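Local coordinates for protein polymerase subunit PA (PDB 4CGS) that probably binds RNA as part of the viral polymerase, this piece being the N-terminal domain of PA, related to the influenza cap-snatching endonuclease domain, at residues C39-V44 / V99-Y104; A34-C39 / E164-L169; V57-V62 / D92-K97; I61-T66 / P85-L90. All coordinates share one frame; numbering follows the deposited sequence. Where two conformers were deposited one is given.

Contact 1 of 4, residues C39-V44 / V99-Y104; sequences CIKYTV and VYVKVY
Ile40 and Val44 of helix 39-44 point toward strand 99-104, and Lys41 passes alongside it; the segment axes approach to 8.4 Å, with their directions 134° apart. The CA atoms of Lys41 and Val103 come nearest, 6.3 Å apart. Four branched side chains, two from each segment, make the apolar part. Val44 CG1 meets Val101 CG1 at 3.8 Å, while Ile40 CG2 lies crosswise against Val103 CG2 at 4.2 Å. The CG2 methyl of Val103 also reaches Lys41 CA and CB. Lys41, with CG anti to the backbone N (chi1 179°), slides its extended chain past Val101 in the opposite direction and brings CE to 3.3 Å from Val101 O. A water bridges beyond that point: it accepts from Lys41 NZ and donates to Val101 O, both at 2.8 Å. A second water makes the same link weakly. The contact is a buried apolar layer with a hydrated edge. The ammonium meets the strand carbonyl through water, and a long, weak ion pair to Asp89 probably offsets part of its charge.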
loop_
_atom_site.group_PDB
_atom_site.type_symbol
_atom_site.label_atom_id
_atom_site.label_comp_id
_atom_site.label_asym_id
_atom_site.label_seq_id
_atom_site.Cartn_x
_atom_site.Cartn_y
_atom_site.Cartn_z
ATOM N N CYS A 39 4.273 6.368 -1.548
ATOM C CA CYS A 39 3.912 6.771 -0.207
ATOM C C CYS A 39 2.459 6.520 0.105
ATOM O O CYS A 39 2.101 6.168 1.222
ATOM C CB CYS A 39 4.208 8.241 0.069
ATOM S SG CYS A 39 5.966 8.689 0.164
ATOM N N ILE A 40 1.572 6.659 -0.874
ATOM C CA ILE A 40 0.163 6.281 -0.728
ATOM C C ILE A 40 0.081 4.790 -0.423
ATOM O O ILE A 40 -0.653 4.365 0.480
ATOM C CB ILE A 40 -0.658 6.669 -1.971
ATOM C CG1 ILE A 40 -0.801 8.224 -2.084
ATOM C CG2 ILE A 40 -2.072 6.034 -1.911
ATOM C CD1 ILE A 40 -1.465 8.684 -3.365
ATOM N N LYS A 41 0.803 3.966 -1.216
ATOM C CA LYS A 41 0.815 2.530 -0.997
ATOM C C LYS A 41 1.271 2.188 0.414
ATOM O O LYS A 41 0.654 1.370 1.085
ATOM C CB LYS A 41 1.714 1.899 -2.011
ATOM C CG LYS A 41 1.856 0.380 -1.882
ATOM C CD LYS A 41 2.823 -0.120 -2.926
ATOM C CE LYS A 41 3.215 -1.557 -2.741
ATOM N NZ LYS A 41 4.007 -1.999 -3.965
ATOM N N TYR A 42 2.330 2.803 0.904
ATOM C CA TYR A 42 2.826 2.562 2.237
ATOM C C TYR A 42 1.799 2.928 3.282
ATOM O O TYR A 42 1.581 2.215 4.278
ATOM C CB TYR A 42 4.159 3.197 2.475
ATOM C CG TYR A 42 4.820 2.800 3.759
ATOM C CD1 TYR A 42 5.386 1.521 3.878
ATOM C CD2 TYR A 42 4.828 3.625 4.874
ATOM C CE1 TYR A 42 6.000 1.087 5.030
ATOM C CE2 TYR A 42 5.449 3.208 6.060
ATOM C CZ TYR A 42 6.058 1.976 6.125
ATOM O OH TYR A 42 6.667 1.550 7.291
ATOM N N THR A 43 1.232 4.103 3.126
ATOM C CA THR A 43 0.222 4.606 4.034
ATOM C C THR A 43 -0.978 3.656 4.078
ATOM O O THR A 43 -1.559 3.395 5.159
ATOM C CB THR A 43 -0.223 6.055 3.708
ATOM O OG1 THR A 43 0.927 6.893 3.638
ATOM C CG2 THR A 43 -1.125 6.587 4.809
ATOM N N VAL A 44 -1.381 3.084 2.956
ATOM C CA VAL A 44 -2.444 2.111 2.904
ATOM C C VAL A 44 -2.045 0.880 3.730
ATOM O O VAL A 44 -2.834 0.388 4.524
ATOM C CB VAL A 44 -2.823 1.766 1.455
ATOM C CG1 VAL A 44 -3.668 0.457 1.451
ATOM C CG2 VAL A 44 -3.569 2.920 0.826
ATOM N N VAL A 99 -0.124 -10.438 1.768
ATOM C CA VAL A 99 -0.947 -9.372 1.221
ATOM C C VAL A 99 -0.091 -8.492 0.336
ATOM O O VAL A 99 0.914 -7.974 0.757
ATOM C CB VAL A 99 -1.621 -8.541 2.340
ATOM C CG1 VAL A 99 -2.528 -7.465 1.720
ATOM C CG2 VAL A 99 -2.392 -9.430 3.309
ATOM N N TYR A 100 -0.557 -8.259 -0.894
ATOM C CA TYR A 100 0.096 -7.342 -1.827
ATOM C C TYR A 100 -0.873 -6.166 -1.983
ATOM O O TYR A 100 -2.078 -6.393 -2.102
ATOM C CB TYR A 100 0.353 -8.001 -3.146
ATOM C CG TYR A 100 1.189 -9.284 -3.094
ATOM C CD1 TYR A 100 0.567 -10.458 -2.856
ATOM C CD2 TYR A 100 2.581 -9.279 -3.282
ATOM C CE1 TYR A 100 1.237 -11.674 -2.789
ATOM C CE2 TYR A 100 3.303 -10.513 -3.227
ATOM C CZ TYR A 100 2.577 -11.663 -3.002
ATOM O OH TYR A 100 3.231 -12.918 -2.933
ATOM N N VAL A 101 -0.344 -4.950 -1.999
ATOM C CA VAL A 101 -1.181 -3.736 -2.168
ATOM C C VAL A 101 -0.832 -3.097 -3.499
ATOM O O VAL A 101 0.355 -2.853 -3.788
ATOM C CB VAL A 101 -0.922 -2.780 -1.027
ATOM C CG1 VAL A 101 -1.685 -1.463 -1.207
ATOM C CG2 VAL A 101 -1.291 -3.400 0.304
ATOM N N LYS A 102 -1.847 -2.786 -4.267
ATOM C CA LYS A 102 -1.745 -2.096 -5.504
ATOM C C LYS A 102 -2.662 -0.859 -5.528
ATOM O O LYS A 102 -3.873 -0.986 -5.284
ATOM C CB LYS A 102 -2.011 -3.109 -6.702
ATOM C CG LYS A 102 -1.011 -4.267 -6.918
ATOM C CD LYS A 102 -1.124 -4.922 -8.311
ATOM C CE LYS A 102 0.060 -5.857 -8.661
ATOM N NZ LYS A 102 0.171 -6.297 -10.114
ATOM N N VAL A 103 -2.098 0.281 -5.863
ATOM C CA VAL A 103 -2.818 1.523 -5.992
ATOM C C VAL A 103 -2.981 1.862 -7.477
ATOM O O VAL A 103 -2.028 1.979 -8.231
ATOM C CB VAL A 103 -2.098 2.702 -5.289
ATOM C CG1 VAL A 103 -2.868 3.999 -5.479
ATOM C CG2 VAL A 103 -1.869 2.350 -3.828
ATOM N N TYR A 104 -4.208 2.029 -7.897
ATOM C CA TYR A 104 -4.554 2.395 -9.265
ATOM C C TYR A 104 -4.848 3.917 -9.334
ATOM O O TYR A 104 -5.651 4.341 -8.669
ATOM C CB TYR A 104 -5.784 1.555 -9.588
ATOM C CG TYR A 104 -5.546 0.085 -9.729
ATOM C CD1 TYR A 104 -5.369 -0.722 -8.591
ATOM C CD2 TYR A 104 -5.404 -0.525 -10.958
ATOM C CE1 TYR A 104 -5.126 -2.062 -8.672
ATOM C CE2 TYR A 104 -5.168 -1.892 -11.063
ATOM C CZ TYR A 104 -4.994 -2.659 -9.921
ATOM O OH TYR A 104 -4.766 -4.030 -9.988
HETATM O O HOH W 1 1.944 -2.034 -5.929
HETATM O O HOH W 2 2.720 -5.087 -4.411
#

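Contact 2 of 4, residues A34-C39 / E164-L169; sequences ARIVEC and ERMQEL
No ring, amide or guanidinium plane takes part where Ala34, Ile36 and Val37 meet Met166 and Leu169: methyl groups and a thioether make the whole contact. The guanidinium of Arg35 lies elsewhere on the helix, in a cation-pi contact with Trp16. Met166 reaches across with its sulfur. In the modelled conformer, one of two deposited, CG is anti to the carbonyl carbon (chi1 -77°) and SD lies 3.7 Å from Ile36 CG2. The same Met166 SD is 3.9 Å from Val37 CG2; in this conformer the sulfur rests against both methyls. Leu169 comes in beside it. Its CD1 meets Val37 CG2 at 3.6 Å, the two side chains running past one another head to tail. Its other branch, CD2, lies by the start of the segment, 4.1 Å from Ala34 CB. A type I turn from Met166 to Leu169, closed by Leu169 N to Met166 O at 3.1 Å, brings the two side chains to the same helix. Nearby, Arg165 forms a salt bridge with Glu33, and Glu168 O accepts from Arg30. The chemistry is dispersion between aliphatic groups and sulfur. It sets no direction of its own; the polar links around it are the directional ones.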
loop_
_atom_site.group_PDB
_atom_site.type_symbol
_atom_site.label_atom_id
_atom_site.label_comp_id
_atom_site.label_asym_id
_atom_site.label_seq_id
_atom_site.Cartn_x
_atom_site.Cartn_y
_atom_site.Cartn_z
ATOM N N ALA A 34 5.550 9.043 -8.967
ATOM C CA ALA A 34 5.794 7.724 -8.462
ATOM C C ALA A 34 6.081 7.716 -6.997
ATOM O O ALA A 34 5.601 6.802 -6.281
ATOM C CB ALA A 34 6.910 7.037 -9.230
ATOM N N ARG A 35 6.780 8.676 -6.464
ATOM C CA ARG A 35 7.095 8.742 -5.031
ATOM C C ARG A 35 5.810 8.959 -4.244
ATOM O O ARG A 35 5.615 8.333 -3.185
ATOM C CB ARG A 35 8.070 9.871 -4.748
ATOM C CG ARG A 35 8.581 9.949 -3.343
ATOM C CD ARG A 35 9.677 10.945 -3.154
ATOM N NE ARG A 35 10.140 10.950 -1.773
ATOM C CZ ARG A 35 11.053 11.818 -1.310
ATOM N NH1 ARG A 35 11.561 12.721 -2.163
ATOM N NH2 ARG A 35 11.402 11.837 -0.010
ATOM N N ILE A 36 4.932 9.860 -4.735
ATOM C CA ILE A 36 3.676 10.049 -4.070
ATOM C C ILE A 36 2.859 8.815 -4.053
ATOM O O ILE A 36 2.336 8.434 -3.009
ATOM C CB ILE A 36 2.903 11.245 -4.691
ATOM C CG1 ILE A 36 3.685 12.570 -4.416
ATOM C CG2 ILE A 36 1.494 11.339 -4.105
ATOM C CD1 ILE A 36 3.214 13.783 -5.184
ATOM N N VAL A 37 2.695 8.156 -5.187
ATOM C CA VAL A 37 1.981 6.876 -5.227
ATOM C C VAL A 37 2.575 5.822 -4.294
ATOM O O VAL A 37 1.832 5.111 -3.614
ATOM C CB VAL A 37 1.786 6.360 -6.657
ATOM C CG1 VAL A 37 1.201 4.948 -6.664
ATOM C CG2 VAL A 37 0.885 7.310 -7.432
ATOM N N GLU A 38 3.895 5.788 -4.215
ATOM C CA GLU A 38 4.563 4.771 -3.335
ATOM C C GLU A 38 4.291 5.095 -1.881
ATOM O O GLU A 38 4.049 4.209 -1.064
ATOM C CB GLU A 38 6.062 4.724 -3.654
ATOM C CG GLU A 38 6.770 3.518 -3.054
ATOM C CD GLU A 38 8.206 3.389 -3.480
ATOM O OE1 GLU A 38 8.624 3.978 -4.489
ATOM O OE2 GLU A 38 8.956 2.718 -2.722
ATOM N N CYS A 39 4.273 6.368 -1.548
ATOM C CA CYS A 39 3.912 6.771 -0.207
ATOM C C CYS A 39 2.459 6.520 0.105
ATOM O O CYS A 39 2.101 6.168 1.222
ATOM C CB CYS A 39 4.208 8.241 0.069
ATOM S SG CYS A 39 5.966 8.689 0.164
ATOM N N GLU A 164 -3.897 14.832 -12.214
ATOM C CA GLU A 164 -3.682 14.638 -13.634
ATOM C C GLU A 164 -2.273 14.070 -13.901
ATOM O O GLU A 164 -2.132 13.097 -14.641
ATOM C CB GLU A 164 -3.885 15.920 -14.424
ATOM C CG GLU A 164 -3.829 15.705 -15.944
ATOM C CD GLU A 164 -3.592 16.973 -16.781
ATOM O OE1 GLU A 164 -3.250 18.051 -16.287
ATOM O OE2 GLU A 164 -3.715 16.842 -18.010
ATOM N N ARG A 165 -1.266 14.628 -13.232
ATOM C CA ARG A 165 0.104 14.151 -13.349
ATOM C C ARG A 165 0.229 12.689 -12.903
ATOM O O ARG A 165 0.923 11.889 -13.560
ATOM C CB ARG A 165 1.061 15.062 -12.580
ATOM C CG ARG A 165 1.250 16.390 -13.321
ATOM C CD ARG A 165 2.175 17.325 -12.615
ATOM N NE ARG A 165 3.456 16.727 -12.413
ATOM C CZ ARG A 165 4.455 17.318 -11.777
ATOM N NH1 ARG A 165 4.324 18.582 -11.377
ATOM N NH2 ARG A 165 5.608 16.653 -11.568
ATOM N N MET A 166 -0.371 12.330 -11.758
ATOM C CA MET A 166 -0.318 10.944 -11.313
ATOM C C MET A 166 -1.021 9.975 -12.269
ATOM O O MET A 166 -0.619 8.831 -12.430
ATOM C CB MET A 166 -0.902 10.768 -9.910
ATOM C CG MET A 166 0.051 11.245 -8.810
ATOM S SD MET A 166 -0.567 10.884 -7.154
ATOM C CE MET A 166 -1.891 12.063 -6.997
ATOM N N GLN A 167 -2.087 10.439 -12.909
ATOM C CA GLN A 167 -2.757 9.659 -13.941
ATOM C C GLN A 167 -1.904 9.470 -15.189
ATOM O O GLN A 167 -2.249 8.688 -16.049
ATOM C CB GLN A 167 -4.152 10.241 -14.216
ATOM C CG GLN A 167 -5.053 10.000 -13.006
ATOM C CD GLN A 167 -6.493 10.468 -13.041
ATOM O OE1 GLN A 167 -6.868 11.474 -13.723
ATOM N NE2 GLN A 167 -7.338 9.734 -12.257
ATOM N N GLU A 168 -0.855 10.278 -15.313
ATOM C CA GLU A 168 0.133 10.157 -16.364
ATOM C C GLU A 168 1.274 9.202 -16.035
ATOM O O GLU A 168 2.218 9.074 -16.824
ATOM C CB GLU A 168 0.672 11.540 -16.820
ATOM C CG GLU A 168 -0.379 12.426 -17.412
ATOM C CD GLU A 168 0.071 13.868 -17.647
ATOM O OE1 GLU A 168 0.961 14.365 -16.943
ATOM O OE2 GLU A 168 -0.537 14.563 -18.482
ATOM N N LEU A 169 1.260 8.540 -14.868
ATOM C CA LEU A 169 2.164 7.394 -14.603
ATOM C C LEU A 169 2.026 6.296 -15.664
ATOM O O LEU A 169 0.965 5.738 -15.857
ATOM C CB LEU A 169 1.965 6.855 -13.180
ATOM C CG LEU A 169 2.699 7.699 -12.146
ATOM C CD1 LEU A 169 2.225 7.493 -10.745
ATOM C CD2 LEU A 169 4.219 7.401 -12.287
#

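Contact 3 of 4, residues V57-V62 / D92-K97; sequences VPRYIV and DLKERK
Asp92 OD1 accepts three N-H groups at once: Arg59 NE, Lys94 N and Glu95 N. The two backbone bonds make an Asx turn and an Asx motif, which fold 92-95 round the carboxylate. Arg59 grips that carboxylate side-on. Arg59 NE gives Asp92 OD1 a nearly straight bond of 3.1 Å (171°), from above the carboxylate plane, and Arg59 NH2 reaches Asp92 OD2 at 2.9 Å on its syn side, tilted somewhat out of that plane. The guanidinium is also held between two groups. Lys94 CD lies 3.8 Å above one face, and Tyr60 OH lies 3.2 Å from the plane on the opposite face. Arg59 reaches this place with CG anti to the backbone N (chi1 174°) and an extended chain to NE. The Tyr60 hydroxyl bonds outside the segments to Tyr137 and Gln142; Tyr137 also bonds Asp92 OD2. Leu93 N donates to Arg59 O at 2.8 Å, and Leu93 CD1 packs on Ile61 CD1 at 4.1 Å. Tyr60 and Asp92 form an antiparallel non-hydrogen-bonded pair. Beyond it, Arg96 and Lys97 face Asp92 in a G1 bulge that leads into strand 97-104. Helix 68-78 meets Ile61 and Leu93 through Gln78, and His54 of strand 53-54 touches Arg59 and Lys94.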
loop_
_atom_site.group_PDB
_atom_site.type_symbol
_atom_site.label_atom_id
_atom_site.label_comp_id
_atom_site.label_asym_id
_atom_site.label_seq_id
_atom_site.Cartn_x
_atom_site.Cartn_y
_atom_site.Cartn_z
ATOM N N VAL A 57 -1.448 -9.433 19.799
ATOM C CA VAL A 57 -0.276 -8.749 19.240
ATOM C C VAL A 57 -0.642 -8.317 17.802
ATOM O O VAL A 57 -1.694 -8.745 17.279
ATOM C CB VAL A 57 0.979 -9.635 19.249
ATOM C CG1 VAL A 57 1.352 -9.978 20.660
ATOM C CG2 VAL A 57 0.841 -10.895 18.376
ATOM N N PRO A 58 0.202 -7.456 17.153
ATOM C CA PRO A 58 -0.210 -6.982 15.816
ATOM C C PRO A 58 -0.525 -8.171 14.890
ATOM O O PRO A 58 0.215 -9.148 14.814
ATOM C CB PRO A 58 1.061 -6.180 15.360
ATOM C CG PRO A 58 1.569 -5.577 16.630
ATOM C CD PRO A 58 1.305 -6.618 17.694
ATOM N N ARG A 59 -1.630 -8.025 14.180
ATOM C CA ARG A 59 -2.057 -9.006 13.179
ATOM C C ARG A 59 -1.110 -9.092 12.021
ATOM O O ARG A 59 -0.973 -10.123 11.399
ATOM C CB ARG A 59 -3.465 -8.718 12.759
ATOM C CG ARG A 59 -3.985 -9.583 11.629
ATOM C CD ARG A 59 -5.435 -9.231 11.383
ATOM N NE ARG A 59 -5.928 -9.789 10.120
ATOM C CZ ARG A 59 -7.109 -9.598 9.571
ATOM N NH1 ARG A 59 -7.939 -8.751 10.105
ATOM N NH2 ARG A 59 -7.363 -10.137 8.400
ATOM N N TYR A 60 -0.507 -7.972 11.663
ATOM C CA TYR A 60 0.266 -7.845 10.448
ATOM C C TYR A 60 1.704 -7.557 10.703
ATOM O O TYR A 60 2.036 -6.875 11.687
ATOM C CB TYR A 60 -0.257 -6.674 9.592
ATOM C CG TYR A 60 -1.640 -6.922 9.054
ATOM C CD1 TYR A 60 -1.872 -7.613 7.860
ATOM C CD2 TYR A 60 -2.777 -6.498 9.755
ATOM C CE1 TYR A 60 -3.153 -7.811 7.366
ATOM C CE2 TYR A 60 -4.039 -6.673 9.268
ATOM C CZ TYR A 60 -4.239 -7.324 8.062
ATOM O OH TYR A 60 -5.557 -7.489 7.632
ATOM N N ILE A 61 2.563 -8.102 9.864
ATOM C CA ILE A 61 3.951 -7.664 9.698
ATOM C C ILE A 61 4.042 -6.902 8.400
ATOM O O ILE A 61 3.633 -7.417 7.364
ATOM C CB ILE A 61 4.919 -8.872 9.676
ATOM C CG1 ILE A 61 4.801 -9.629 11.021
ATOM C CG2 ILE A 61 6.332 -8.415 9.419
ATOM C CD1 ILE A 61 5.557 -10.983 11.028
ATOM N N VAL A 62 4.509 -5.674 8.425
ATOM C CA VAL A 62 4.671 -4.896 7.217
ATOM C C VAL A 62 6.031 -5.117 6.677
ATOM O O VAL A 62 7.019 -4.758 7.332
ATOM C CB VAL A 62 4.409 -3.347 7.463
ATOM C CG1 VAL A 62 4.715 -2.558 6.185
ATOM C CG2 VAL A 62 2.971 -3.071 7.935
ATOM N N ASP A 92 -0.322 -11.410 6.948
ATOM C CA ASP A 92 -1.501 -11.410 7.755
ATOM C C ASP A 92 -1.411 -12.676 8.619
ATOM O O ASP A 92 -1.568 -13.792 8.109
ATOM C CB ASP A 92 -2.718 -11.457 6.862
ATOM C CG ASP A 92 -4.019 -11.527 7.623
ATOM O OD1 ASP A 92 -4.053 -11.835 8.819
ATOM O OD2 ASP A 92 -5.088 -11.255 6.987
ATOM N N LEU A 93 -1.088 -12.502 9.899
ATOM C CA LEU A 93 -0.843 -13.639 10.776
ATOM C C LEU A 93 -2.143 -14.316 11.246
ATOM O O LEU A 93 -2.151 -15.466 11.780
ATOM C CB LEU A 93 -0.005 -13.189 11.949
ATOM C CG LEU A 93 1.307 -12.457 11.626
ATOM C CD1 LEU A 93 2.114 -12.158 12.889
ATOM C CD2 LEU A 93 2.105 -13.315 10.641
ATOM N N LYS A 94 -3.262 -13.638 11.082
ATOM C CA LYS A 94 -4.607 -14.236 11.428
ATOM C C LYS A 94 -5.015 -15.167 10.343
ATOM O O LYS A 94 -5.314 -16.351 10.622
ATOM C CB LYS A 94 -5.612 -13.138 11.689
ATOM C CG LYS A 94 -6.996 -13.669 11.895
ATOM C CD LYS A 94 -7.976 -12.516 11.955
ATOM C CE LYS A 94 -9.402 -12.987 12.110
ATOM N NZ LYS A 94 -10.273 -11.803 12.010
ATOM N N GLU A 95 -5.061 -14.671 9.136
ATOM C CA GLU A 95 -5.532 -15.440 7.973
ATOM C C GLU A 95 -4.433 -16.327 7.363
ATOM O O GLU A 95 -4.745 -17.215 6.546
ATOM C CB GLU A 95 -6.155 -14.507 6.922
ATOM C CG GLU A 95 -7.382 -13.776 7.433
ATOM C CD GLU A 95 -8.495 -14.675 7.872
ATOM O OE1 GLU A 95 -8.559 -15.793 7.352
ATOM O OE2 GLU A 95 -9.289 -14.233 8.723
ATOM N N ARG A 96 -3.164 -16.103 7.745
ATOM C CA ARG A 96 -2.037 -16.873 7.204
ATOM C C ARG A 96 -1.958 -16.607 5.684
ATOM O O ARG A 96 -1.910 -17.546 4.893
ATOM C CB ARG A 96 -2.135 -18.372 7.517
ATOM C CG ARG A 96 -2.397 -18.670 8.976
ATOM C CD ARG A 96 -1.085 -18.460 9.759
ATOM N NE ARG A 96 -0.028 -19.346 9.212
ATOM C CZ ARG A 96 1.252 -19.286 9.538
ATOM N NH1 ARG A 96 1.648 -18.362 10.370
ATOM N NH2 ARG A 96 2.157 -20.084 8.916
ATOM N N LYS A 97 -1.875 -15.330 5.340
ATOM C CA LYS A 97 -1.854 -14.907 3.942
ATOM C C LYS A 97 -0.730 -13.871 3.772
ATOM O O LYS A 97 -0.433 -13.123 4.737
ATOM C CB LYS A 97 -3.152 -14.235 3.526
ATOM C CG LYS A 97 -4.457 -14.982 3.679
ATOM C CD LYS A 97 -4.721 -15.985 2.614
ATOM C CE LYS A 97 -5.969 -16.795 2.842
ATOM N NZ LYS A 97 -6.063 -17.898 1.875
#

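Contact 4 of 4, residues I61-T66 / P85-L90; sequences IVNMWT and PNVPDL
Asp89, Asn63 and Leu90 bury the most surface here, and the carbonyl of Asp89 is the central polar atom. Asp89 O accepts two backbone N-H groups. Asn63 N is 2.7 Å from Asp89 O and lies above the carbonyl plane. Met64 N is farther, at 3.3 Å from Asp89 O, but lies in that plane on a lone pair. Asn63 contributes its CB, which packs 4.1 Å from Val87 CG2. Leu90 meets the strand in two ways. Its CA makes a CA-H...O contact of 3.1 Å with Ile61 O, and its CD2 lies 3.9 Å from Val62 CG2, the two side chains alongside and pointing the same way. The CB of Asp89 points away from 61-66; its OD1 still lies 4.1 Å from Met64 CB, and OD2 accepts the N-H of Val101. From Asn63 to Thr66 the chain makes a type II turn. Both N and OG1 of Thr66 donate to Asn63 O, from one face of its plane, with OG1 at 2.7 Å. Helix 68-78 lies close by, Met75 touching Val87 and Pro88. Val62 and Leu90 form an antiparallel non-hydrogen-bonded pair. Asp89 and Leu90 both face Val99, a classic beta bulge. The arrangement is the end of an antiparallel strand ladder, where one strand leaves through a turn and the other enters through a bulge.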
loop_
_atom_site.group_PDB
_atom_site.type_symbol
_atom_site.label_atom_id
_atom_site.label_comp_id
_atom_site.label_asym_id
_atom_site.label_seq_id
_atom_site.Cartn_x
_atom_site.Cartn_y
_atom_site.Cartn_z
ATOM N N ILE A 61 2.563 -8.102 9.864
ATOM C CA ILE A 61 3.951 -7.664 9.698
ATOM C C ILE A 61 4.042 -6.902 8.400
ATOM O O ILE A 61 3.633 -7.417 7.364
ATOM C CB ILE A 61 4.919 -8.872 9.676
ATOM C CG1 ILE A 61 4.801 -9.629 11.021
ATOM C CG2 ILE A 61 6.332 -8.415 9.419
ATOM C CD1 ILE A 61 5.557 -10.983 11.028
ATOM N N VAL A 62 4.509 -5.674 8.425
ATOM C CA VAL A 62 4.671 -4.896 7.217
ATOM C C VAL A 62 6.031 -5.117 6.677
ATOM O O VAL A 62 7.019 -4.758 7.332
ATOM C CB VAL A 62 4.409 -3.347 7.463
ATOM C CG1 VAL A 62 4.715 -2.558 6.185
ATOM C CG2 VAL A 62 2.971 -3.071 7.935
ATOM N N ASN A 63 6.136 -5.689 5.473
ATOM C CA ASN A 63 7.437 -5.910 4.823
ATOM C C ASN A 63 7.809 -4.719 3.921
ATOM O O ASN A 63 8.984 -4.571 3.588
ATOM C CB ASN A 63 7.381 -7.182 3.938
ATOM C CG ASN A 63 7.261 -8.460 4.646
ATOM O OD1 ASN A 63 6.597 -9.371 4.146
ATOM N ND2 ASN A 63 7.871 -8.565 5.817
ATOM N N MET A 64 6.874 -3.923 3.422
ATOM C CA MET A 64 7.224 -2.838 2.552
ATOM C C MET A 64 8.214 -1.915 3.208
ATOM O O MET A 64 8.097 -1.591 4.399
ATOM C CB MET A 64 6.009 -2.068 2.131
ATOM C CG MET A 64 6.287 -1.023 1.125
ATOM S SD MET A 64 4.769 -0.200 0.537
ATOM C CE MET A 64 5.461 1.119 -0.457
ATOM N N TRP A 65 9.202 -1.534 2.448
ATOM C CA TRP A 65 10.329 -0.671 2.875
ATOM C C TRP A 65 11.228 -1.301 3.940
ATOM O O TRP A 65 11.989 -0.579 4.578
ATOM C CB TRP A 65 9.839 0.727 3.263
ATOM C CG TRP A 65 9.320 1.538 2.128
ATOM C CD1 TRP A 65 9.388 1.329 0.750
ATOM C CD2 TRP A 65 8.586 2.782 2.280
ATOM N NE1 TRP A 65 8.783 2.361 0.086
ATOM C CE2 TRP A 65 8.320 3.276 0.942
ATOM C CE3 TRP A 65 8.221 3.566 3.363
ATOM C CZ2 TRP A 65 7.641 4.456 0.755
ATOM C CZ3 TRP A 65 7.581 4.750 3.131
ATOM C CH2 TRP A 65 7.272 5.180 1.869
ATOM N N THR A 66 11.242 -2.632 4.019
ATOM C CA THR A 66 12.213 -3.384 4.730
ATOM C C THR A 66 13.045 -4.196 3.759
ATOM O O THR A 66 12.618 -4.456 2.608
ATOM C CB THR A 66 11.628 -4.305 5.794
ATOM O OG1 THR A 66 11.050 -5.475 5.155
ATOM C CG2 THR A 66 10.584 -3.536 6.691
ATOM N N PRO A 85 8.795 -13.133 -7.188
ATOM C CA PRO A 85 10.060 -12.371 -7.103
ATOM C C PRO A 85 10.040 -11.320 -6.004
ATOM O O PRO A 85 11.038 -11.089 -5.363
ATOM C CB PRO A 85 10.158 -11.672 -8.476
ATOM C CG PRO A 85 9.355 -12.563 -9.389
ATOM C CD PRO A 85 8.249 -13.170 -8.559
ATOM N N ASN A 86 8.886 -10.655 -5.881
ATOM C CA ASN A 86 8.641 -9.601 -4.881
ATOM C C ASN A 86 7.923 -10.188 -3.645
ATOM O O ASN A 86 7.010 -10.985 -3.755
ATOM C CB ASN A 86 7.662 -8.556 -5.540
ATOM C CG ASN A 86 6.408 -9.208 -6.244
ATOM O OD1 ASN A 86 6.514 -10.148 -7.140
ATOM N ND2 ASN A 86 5.229 -8.652 -5.939
ATOM N N VAL A 87 8.390 -9.790 -2.460
ATOM C CA VAL A 87 7.820 -10.287 -1.210
ATOM C C VAL A 87 6.478 -9.592 -0.939
ATOM O O VAL A 87 6.171 -8.511 -1.411
ATOM C CB VAL A 87 8.763 -10.088 0.025
ATOM C CG1 VAL A 87 10.125 -10.659 -0.254
ATOM C CG2 VAL A 87 8.879 -8.625 0.411
ATOM N N PRO A 88 5.547 -10.292 -0.233
ATOM C CA PRO A 88 4.281 -9.598 0.074
ATOM C C PRO A 88 4.535 -8.328 0.854
ATOM O O PRO A 88 5.425 -8.282 1.731
ATOM C CB PRO A 88 3.499 -10.647 0.869
ATOM C CG PRO A 88 4.171 -11.950 0.562
ATOM C CD PRO A 88 5.552 -11.672 0.301
ATOM N N ASP A 89 3.689 -7.324 0.649
ATOM C CA ASP A 89 3.763 -6.066 1.390
ATOM C C ASP A 89 3.446 -6.190 2.871
ATOM O O ASP A 89 4.036 -5.519 3.711
ATOM C CB ASP A 89 2.852 -5.014 0.677
ATOM C CG ASP A 89 3.291 -4.751 -0.710
ATOM O OD1 ASP A 89 4.514 -4.366 -0.858
ATOM O OD2 ASP A 89 2.482 -4.852 -1.641
ATOM N N LEU A 90 2.530 -7.120 3.191
ATOM C CA LEU A 90 2.234 -7.460 4.547
ATOM C C LEU A 90 2.093 -8.992 4.706
ATOM O O LEU A 90 1.721 -9.686 3.771
ATOM C CB LEU A 90 0.943 -6.812 5.116
ATOM C CG LEU A 90 0.679 -5.341 4.923
ATOM C CD1 LEU A 90 -0.032 -5.064 3.596
ATOM C CD2 LEU A 90 -0.081 -4.754 6.109
#

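How the contacts relate
Contact 2 and then contact 1 follow along helix 31-44 and share Cys39; their centres are 12 Å apart. Contacts 3 and 4 share Ile61 and Val62 of strand 57-62, also with centres 12 Å apart. Contacts 1, 3 and 4 reach the mixed sheet. Along the chain, contacts 3 and 4 are nested inside the loop closed by contact 1, and contact 1 inside that of contact 2. Contacts 2 and 3 lie on opposite sides of the chain's centre, about 28 Å apart between centres. Contact 4 touches both helix contacts: Trp65 packs on Tyr42, and its NE1 hydrogen-bonds Glu38. Contact 3 also touches contact 1. Together they tie helix 31-44 to the sheet and the C-terminal turn.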